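Local coordinates for protein nucleoporin NUP82 (PDB 3PBP) that serves as a structural component of the nuclear pore complex, its N-terminal beta-propeller domain taking part in binding NUP116, and takes part in mRNA and protein transport, at residues N228-M233 with I250-F255; V256-E261 with K274-A279; V349-V354 with M387-T392. The protein carries 1 engineered substitution. All coordinates share one frame; numbering follows the deposited sequence.

Contact 1 (N228-M233 with I250-F255); sequences NKSLVM and IKQLQF
Ser230 and Gln252 make the polar half of this helix-helix contact, and Leu253 makes the apolar half. The side-chain amide of Gln252 donates through NE2 to Ser230 OG over 3.1 Å, with an N-H...O angle of 156°; the hydroxyl oxygen lies a little out of the amide plane, tilted by 17°. The Gln252 chain runs extended from its backbone, CG anti to the backbone N (chi1 -177°), and this carries the amide across to the neighbouring helix. On the way it passes the hydroxyl alongside, CG lying 3.7 Å from Ser230 OG. Both ends of the bond have second partners: Ser230 OG is also hydrogen-bonded to the carbonyl oxygen of Ile226, a turn earlier in its own helix, while Gln252 OE1 takes the backbone N-H of Met335 in a loop. Next to this, one methyl of Leu253 serves two residues. Its CD1 lies 3.9 Å from Ser230 CB and 3.8 Å from CD2 of Leu231, whose CB points away from the facing helix although its branched end swings back to it. The helix axes come within 9.2 Å and run roughly antiparallel, with the CA atoms of Ser230 and Leu253 closest at 5.4 Å. With an alanine at Gln252, the Ser230 hydroxyl is likely to lose its amide donor and the Met335 N-H its acceptor, weakening one link between the helix and that loop. The buried serine hydroxyl donates to the Ile226 carbonyl and accepts from the Gln252 amide, which lets a polar link lie beside the leucine packing.

Contact 2 (V256-E261 with K274-A279); sequences VSKLHE and KEYRLA
Lys258 reaches from the helix toward Tyr276 with its CB pointing toward the segment 274-279. CB and CG are still too far off to touch the phenol, CG standing 5.0 Å from Tyr276 OH. The chain is extended throughout, each torsion beyond CB close to 180°, and contact begins only at CD, which packs against Tyr276 OH at 3.6 Å. CE follows at 3.8 Å from the same Tyr276 OH, and the tip then turns the approach into a bond: NZ donates to Tyr276 OH over 3.0 Å. The ammonium comes to the edge of the ring, near its plane, rather than over a face, so the interaction is with the hydroxyl and not cation-pi. The two side chains cross at about a right angle, the hydroxyl ending against the outer half of the lysine. Tyr276 has CG anti to its carbonyl carbon (chi1 -54°), which sends the ring out from the loop to the helix. The ammonium has a further, weak hydrogen bond to Gln273 OE1, and the carboxylate of Glu275 stands 6.5 Å away (OE1 to Lys258 NZ), close enough perhaps to add a mild electrostatic pull but not to pair with it. Behind the hydroxyl, the Tyr276 ring meets that of Phe255, and the backbone carbonyl oxygen of Tyr276 accepts from Trp337 NE1. This is a surface link in a beta-propeller, a hydrogen bond with little packing around it: it ties the C-terminal part of helix 243-262, in the helical excursion between strands 215-217 and 269-271, to the loop leading into strand 286-288.

Contact 3 (V349-V354 with M387-T392); sequences VLIERV and MSWAST
Ile351 lays its CG2 methyl over one face of the Trp389 indole, and this is the tight part of the contact. CG2 sits 3.9 Å from the centroid of the six-membered ring and 19° off its normal, a CH-pi contact, with CH2 its nearest ring atom at 3.7 Å. CG1 is anti to the carbonyl carbon (chi1 -71°) and CG2 to the backbone N, which brings CD1 also to the indole, 3.8 Å from Trp389 CZ3. Ala390 CB lies toward the rim of the opposite face, and the rings of Phe386 and Phe410 also meet the indole. The other side is looser: Glu352 OE1 hangs obliquely 3.6 Å from Trp389 NE1, not hydrogen-bonded to it, with carboxylate and ring planes 65° apart. Both groups turn instead to the hydroxyl of Ser412, OE1 by a hydrogen bond and NE1 by a weak one. Ile351 and Glu352, though consecutive, both point to the helix because they form a classic beta bulge opposite Leu326. Strand 347-355 lies between strands 286-288 and 323-329, with another protein chain packing an aromatic side chain on Ile351; helix 387-399, inserted between the antiparallel neighbours 380-385 and 413-419, presents Trp389 to this sheet.

In the fold
The three contacts follow one another along the chain, each closing before the next opens. Contacts 1 and 2 touch, their centres about 12 Å apart, because both draw on helix 243-262: its earlier part faces helix 220-235 and its later part a loop. Contact 3 stands apart, its centre about 30 Å from that of contact 1 and about 34 Å from that of contact 2, in another part of the propeller where helix 387-399 packs on a sheet. The helical insertion 220-262 and helix 387-399 therefore pack on separate parts of the domain. Another protein chain packs on contacts 1 and 3 but leaves contact 2 untouched, consistent with a domain built for binding partners.

Contact 1 (N228-M233 with I250-F255)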
# COMPACT_ATOMS: atom_id res chain seq x y z
N ASN A 228 -20.63 13.58 1.06
CA ASN A 228 -21.02 14.00 2.39
C ASN A 228 -19.83 14.03 3.35
O ASN A 228 -19.70 14.96 4.13
CB ASN A 228 -22.10 13.08 2.97
CG ASN A 228 -23.46 13.30 2.31
OD1 ASN A 228 -23.82 14.43 2.01
ND2 ASN A 228 -24.21 12.21 2.11
N LYS A 229 -18.98 13.00 3.33
CA LYS A 229 -17.81 13.01 4.21
C LYS A 229 -16.98 14.26 3.88
O LYS A 229 -16.43 14.91 4.78
CB LYS A 229 -16.96 11.74 4.02
CG LYS A 229 -17.44 10.52 4.81
CD LYS A 229 -16.95 9.21 4.24
CE LYS A 229 -15.46 9.12 4.23
NZ LYS A 229 -14.98 7.80 3.72
N SER A 230 -16.91 14.59 2.59
CA SER A 230 -16.16 15.74 2.14
C SER A 230 -16.76 17.04 2.66
O SER A 230 -16.03 17.98 3.00
CB SER A 230 -16.09 15.77 0.61
OG SER A 230 -15.25 14.74 0.10
N LEU A 231 -18.09 17.10 2.72
CA LEU A 231 -18.77 18.29 3.22
C LEU A 231 -18.62 18.43 4.72
O LEU A 231 -18.52 19.53 5.23
CB LEU A 231 -20.26 18.27 2.85
CG LEU A 231 -20.54 18.57 1.38
CD1 LEU A 231 -21.98 18.21 1.02
CD2 LEU A 231 -20.25 20.04 1.10
N VAL A 232 -18.61 17.32 5.43
CA VAL A 232 -18.47 17.36 6.88
C VAL A 232 -17.11 17.91 7.29
O VAL A 232 -16.98 18.60 8.29
CB VAL A 232 -18.66 15.97 7.52
CG1 VAL A 232 -18.40 16.03 9.00
CG2 VAL A 232 -20.07 15.47 7.27
N MSE A 233 -16.09 17.62 6.50
CA MSE A 233 -14.75 18.09 6.81
C MSE A 233 -14.55 19.53 6.42
O MSE A 233 -13.78 20.25 7.04
CB MSE A 233 -13.72 17.26 6.08
CG MSE A 233 -13.77 15.82 6.45
SE MSE A 233 -12.18 15.02 5.79
CE MSE A 233 -11.12 15.07 7.43
N ILE A 250 -10.01 21.41 1.06
CA ILE A 250 -10.70 22.19 0.04
C ILE A 250 -10.51 21.53 -1.31
O ILE A 250 -11.44 21.49 -2.13
CB ILE A 250 -10.18 23.63 -0.00
CG1 ILE A 250 -10.71 24.38 1.23
CG2 ILE A 250 -10.62 24.31 -1.30
CD1 ILE A 250 -10.12 25.76 1.39
N LYS A 251 -9.32 20.99 -1.55
CA LYS A 251 -9.06 20.30 -2.80
C LYS A 251 -9.95 19.07 -2.91
O LYS A 251 -10.49 18.77 -3.97
CB LYS A 251 -7.61 19.86 -2.88
CG LYS A 251 -6.68 20.90 -3.39
CD LYS A 251 -5.37 20.25 -3.73
CE LYS A 251 -4.80 20.86 -4.97
NZ LYS A 251 -3.94 19.88 -5.69
N GLN A 252 -10.07 18.35 -1.79
CA GLN A 252 -10.88 17.15 -1.77
C GLN A 252 -12.31 17.49 -2.15
O GLN A 252 -12.91 16.84 -3.00
CB GLN A 252 -10.86 16.50 -0.38
CG GLN A 252 -11.64 15.18 -0.36
CD GLN A 252 -11.52 14.43 0.94
OE1 GLN A 252 -10.46 14.40 1.57
NE2 GLN A 252 -12.60 13.79 1.34
N LEU A 253 -12.86 18.51 -1.52
CA LEU A 253 -14.22 18.90 -1.82
C LEU A 253 -14.40 19.34 -3.26
O LEU A 253 -15.43 19.09 -3.86
CB LEU A 253 -14.68 20.01 -0.88
CG LEU A 253 -16.14 20.42 -1.08
CD1 LEU A 253 -17.08 19.23 -0.89
CD2 LEU A 253 -16.45 21.52 -0.07
N GLN A 254 -13.39 20.01 -3.82
CA GLN A 254 -13.48 20.47 -5.21
C GLN A 254 -13.47 19.26 -6.12
O GLN A 254 -14.25 19.17 -7.06
CB GLN A 254 -12.31 21.37 -5.57
CG GLN A 254 -12.24 22.64 -4.76
CD GLN A 254 -10.97 23.44 -5.00
OE1 GLN A 254 -9.94 22.89 -5.43
NE2 GLN A 254 -11.02 24.74 -4.70
N PHE A 255 -12.57 18.32 -5.83
CA PHE A 255 -12.45 17.11 -6.62
C PHE A 255 -13.71 16.25 -6.57
O PHE A 255 -14.27 15.88 -7.61
CB PHE A 255 -11.24 16.30 -6.14
CG PHE A 255 -11.12 14.94 -6.77
CD1 PHE A 255 -10.87 14.81 -8.12
CD2 PHE A 255 -11.28 13.80 -6.00
CE1 PHE A 255 -10.78 13.54 -8.71
CE2 PHE A 255 -11.19 12.52 -6.59
CZ PHE A 255 -10.94 12.40 -7.94

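Contact 2 (V256-E261 with K274-A279)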
# COMPACT_ATOMS: atom_id res chain seq x y z
N VAL A 256 -14.18 15.94 -5.37
CA VAL A 256 -15.36 15.09 -5.22
C VAL A 256 -16.58 15.73 -5.85
O VAL A 256 -17.49 15.04 -6.30
CB VAL A 256 -15.65 14.76 -3.74
CG1 VAL A 256 -16.89 13.91 -3.64
CG2 VAL A 256 -14.48 13.99 -3.14
N SER A 257 -16.59 17.06 -5.89
CA SER A 257 -17.70 17.80 -6.50
C SER A 257 -17.64 17.66 -8.01
O SER A 257 -18.68 17.54 -8.67
CB SER A 257 -17.64 19.28 -6.14
OG SER A 257 -17.87 19.48 -4.77
N LYS A 258 -16.43 17.67 -8.55
CA LYS A 258 -16.24 17.54 -9.97
C LYS A 258 -16.62 16.12 -10.38
O LYS A 258 -17.15 15.89 -11.46
CB LYS A 258 -14.79 17.84 -10.35
CG LYS A 258 -14.62 18.28 -11.78
CD LYS A 258 -13.17 18.56 -12.10
CE LYS A 258 -13.02 19.10 -13.53
NZ LYS A 258 -11.58 19.29 -13.95
N LEU A 259 -16.34 15.15 -9.50
CA LEU A 259 -16.70 13.77 -9.81
C LEU A 259 -18.22 13.71 -9.93
O LEU A 259 -18.76 13.18 -10.90
CB LEU A 259 -16.25 12.82 -8.71
CG LEU A 259 -14.75 12.56 -8.55
CD1 LEU A 259 -14.54 11.56 -7.43
CD2 LEU A 259 -14.17 12.03 -9.84
N HIS A 260 -18.90 14.26 -8.93
CA HIS A 260 -20.35 14.28 -8.91
C HIS A 260 -20.93 14.93 -10.17
O HIS A 260 -22.04 14.59 -10.59
CB HIS A 260 -20.84 15.04 -7.69
CG HIS A 260 -22.30 14.88 -7.43
ND1 HIS A 260 -22.79 14.25 -6.30
CD2 HIS A 260 -23.38 15.23 -8.17
CE1 HIS A 260 -24.11 14.21 -6.37
NE2 HIS A 260 -24.49 14.79 -7.49
N GLU A 261 -20.19 15.85 -10.78
CA GLU A 261 -20.67 16.53 -11.97
C GLU A 261 -20.51 15.70 -13.24
O GLU A 261 -21.23 15.89 -14.20
CB GLU A 261 -19.93 17.84 -12.19
CG GLU A 261 -20.00 18.83 -11.05
CD GLU A 261 -19.35 20.16 -11.40
OE1 GLU A 261 -19.99 20.95 -12.14
OE2 GLU A 261 -18.20 20.42 -10.97
N LYS A 274 -5.63 12.07 -15.69
CA LYS A 274 -4.29 11.73 -15.20
C LYS A 274 -3.75 12.66 -14.12
O LYS A 274 -2.94 12.24 -13.28
CB LYS A 274 -3.29 11.67 -16.37
CG LYS A 274 -3.64 12.59 -17.55
CD LYS A 274 -2.56 12.55 -18.64
CE LYS A 274 -3.09 13.14 -19.95
NZ LYS A 274 -2.09 13.06 -21.05
N GLU A 275 -4.19 13.91 -14.13
CA GLU A 275 -3.72 14.88 -13.14
C GLU A 275 -4.08 14.51 -11.71
O GLU A 275 -3.26 14.64 -10.81
CB GLU A 275 -4.27 16.28 -13.47
CG GLU A 275 -3.86 16.81 -14.84
CD GLU A 275 -4.79 16.36 -15.97
OE1 GLU A 275 -5.97 16.76 -15.97
OE2 GLU A 275 -4.34 15.60 -16.87
N TYR A 276 -5.32 14.04 -11.51
CA TYR A 276 -5.80 13.66 -10.18
C TYR A 276 -5.34 12.29 -9.71
O TYR A 276 -5.66 11.88 -8.60
CB TYR A 276 -7.33 13.67 -10.15
CG TYR A 276 -7.94 14.98 -10.59
CD1 TYR A 276 -8.19 15.23 -11.94
CD2 TYR A 276 -8.27 15.96 -9.66
CE1 TYR A 276 -8.76 16.43 -12.35
CE2 TYR A 276 -8.83 17.17 -10.06
CZ TYR A 276 -9.08 17.40 -11.40
OH TYR A 276 -9.63 18.60 -11.79
N ARG A 277 -4.59 11.58 -10.54
CA ARG A 277 -4.14 10.25 -10.16
C ARG A 277 -2.74 10.19 -9.56
O ARG A 277 -2.34 9.14 -9.03
CB ARG A 277 -4.24 9.32 -11.36
CG ARG A 277 -5.64 9.27 -11.93
CD ARG A 277 -5.98 7.88 -12.36
NE ARG A 277 -5.52 7.60 -13.71
CZ ARG A 277 -5.02 6.43 -14.08
NH1 ARG A 277 -4.89 5.45 -13.19
NH2 ARG A 277 -4.68 6.22 -15.34
N LEU A 278 -2.00 11.29 -9.65
CA LEU A 278 -0.65 11.34 -9.09
C LEU A 278 -0.76 11.79 -7.65
O LEU A 278 -0.96 12.97 -7.38
CB LEU A 278 0.23 12.31 -9.89
CG LEU A 278 0.54 11.87 -11.32
CD1 LEU A 278 1.18 13.02 -12.09
CD2 LEU A 278 1.46 10.65 -11.29
N ALA A 279 -0.64 10.86 -6.71
CA ALA A 279 -0.77 11.22 -5.32
C ALA A 279 0.42 10.72 -4.51
O ALA A 279 0.93 9.63 -4.75
CB ALA A 279 -2.04 10.65 -4.76

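Contact 3 (V349-V354 with M387-T392)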
# COMPACT_ATOMS: atom_id res chain seq x y z
N VAL A 349 -6.21 2.41 15.58
CA VAL A 349 -6.32 2.03 16.97
C VAL A 349 -6.35 0.51 17.08
O VAL A 349 -7.00 -0.15 16.28
CB VAL A 349 -7.61 2.63 17.56
CG1 VAL A 349 -7.85 2.10 18.94
CG2 VAL A 349 -7.48 4.14 17.61
N LEU A 350 -5.64 -0.04 18.06
CA LEU A 350 -5.61 -1.49 18.27
C LEU A 350 -6.85 -1.95 19.01
O LEU A 350 -7.15 -1.44 20.08
CB LEU A 350 -4.39 -1.90 19.11
CG LEU A 350 -4.28 -3.40 19.38
CD1 LEU A 350 -3.38 -4.04 18.32
CD2 LEU A 350 -3.69 -3.64 20.74
N ILE A 351 -7.56 -2.92 18.44
CA ILE A 351 -8.77 -3.46 19.06
C ILE A 351 -8.46 -4.79 19.74
O ILE A 351 -8.98 -5.09 20.81
CB ILE A 351 -9.88 -3.69 18.03
CG1 ILE A 351 -10.44 -2.35 17.56
CG2 ILE A 351 -10.99 -4.52 18.64
CD1 ILE A 351 -11.51 -2.46 16.49
N GLU A 352 -7.61 -5.59 19.11
CA GLU A 352 -7.23 -6.89 19.66
C GLU A 352 -5.95 -7.45 19.03
O GLU A 352 -5.55 -7.08 17.92
CB GLU A 352 -8.37 -7.89 19.47
CG GLU A 352 -7.89 -9.34 19.37
CD GLU A 352 -9.00 -10.35 19.20
OE1 GLU A 352 -9.88 -10.12 18.34
OE2 GLU A 352 -8.98 -11.37 19.93
N ARG A 353 -5.31 -8.36 19.76
CA ARG A 353 -4.12 -9.03 19.27
C ARG A 353 -4.38 -10.54 19.36
O ARG A 353 -4.91 -11.04 20.36
CB ARG A 353 -2.90 -8.65 20.10
CG ARG A 353 -1.62 -9.22 19.53
CD ARG A 353 -0.46 -8.98 20.42
NE ARG A 353 0.74 -9.55 19.83
CZ ARG A 353 1.91 -9.64 20.47
NH1 ARG A 353 2.01 -9.19 21.72
NH2 ARG A 353 2.96 -10.17 19.86
N VAL A 354 -4.01 -11.27 18.30
CA VAL A 354 -4.22 -12.71 18.26
C VAL A 354 -2.89 -13.41 18.02
O VAL A 354 -2.28 -13.25 16.96
CB VAL A 354 -5.20 -13.09 17.12
CG1 VAL A 354 -5.36 -14.60 17.05
CG2 VAL A 354 -6.54 -12.42 17.36
N MSE A 387 -16.81 -11.46 14.36
CA MSE A 387 -18.15 -10.89 14.25
C MSE A 387 -18.83 -10.85 15.61
O MSE A 387 -19.92 -10.29 15.76
CB MSE A 387 -19.00 -11.70 13.27
CG MSE A 387 -18.76 -11.34 11.81
SE MSE A 387 -19.09 -9.43 11.44
CE MSE A 387 -21.00 -9.51 11.07
N SER A 388 -18.18 -11.47 16.60
CA SER A 388 -18.68 -11.52 17.98
C SER A 388 -18.80 -10.08 18.43
O SER A 388 -19.84 -9.67 18.95
CB SER A 388 -17.68 -12.25 18.88
OG SER A 388 -17.07 -13.35 18.21
N TRP A 389 -17.73 -9.32 18.22
CA TRP A 389 -17.70 -7.92 18.60
C TRP A 389 -17.89 -6.95 17.45
O TRP A 389 -18.47 -5.88 17.62
CB TRP A 389 -16.38 -7.59 19.31
CG TRP A 389 -15.14 -8.08 18.61
CD1 TRP A 389 -14.50 -9.26 18.81
CD2 TRP A 389 -14.36 -7.35 17.65
NE1 TRP A 389 -13.36 -9.31 18.04
CE2 TRP A 389 -13.25 -8.16 17.32
CE3 TRP A 389 -14.49 -6.09 17.03
CZ2 TRP A 389 -12.27 -7.75 16.40
CZ3 TRP A 389 -13.52 -5.69 16.12
CH2 TRP A 389 -12.42 -6.51 15.82
N ALA A 390 -17.39 -7.32 16.27
CA ALA A 390 -17.49 -6.46 15.10
C ALA A 390 -18.91 -6.05 14.75
O ALA A 390 -19.15 -4.91 14.35
CB ALA A 390 -16.85 -7.13 13.91
N SER A 391 -19.86 -6.97 14.91
CA SER A 391 -21.25 -6.69 14.60
C SER A 391 -21.81 -5.60 15.49
O SER A 391 -22.62 -4.77 15.06
CB SER A 391 -22.09 -7.96 14.73
OG SER A 391 -21.93 -8.54 16.01
N THR A 392 -21.39 -5.59 16.75
CA THR A 392 -21.84 -4.58 17.70
C THR A 392 -21.14 -3.26 17.41
O THR A 392 -21.74 -2.18 17.53
CB THR A 392 -21.49 -4.99 19.13
OG1 THR A 392 -22.02 -6.29 19.40
CG2 THR A 392 -22.05 -3.99 20.12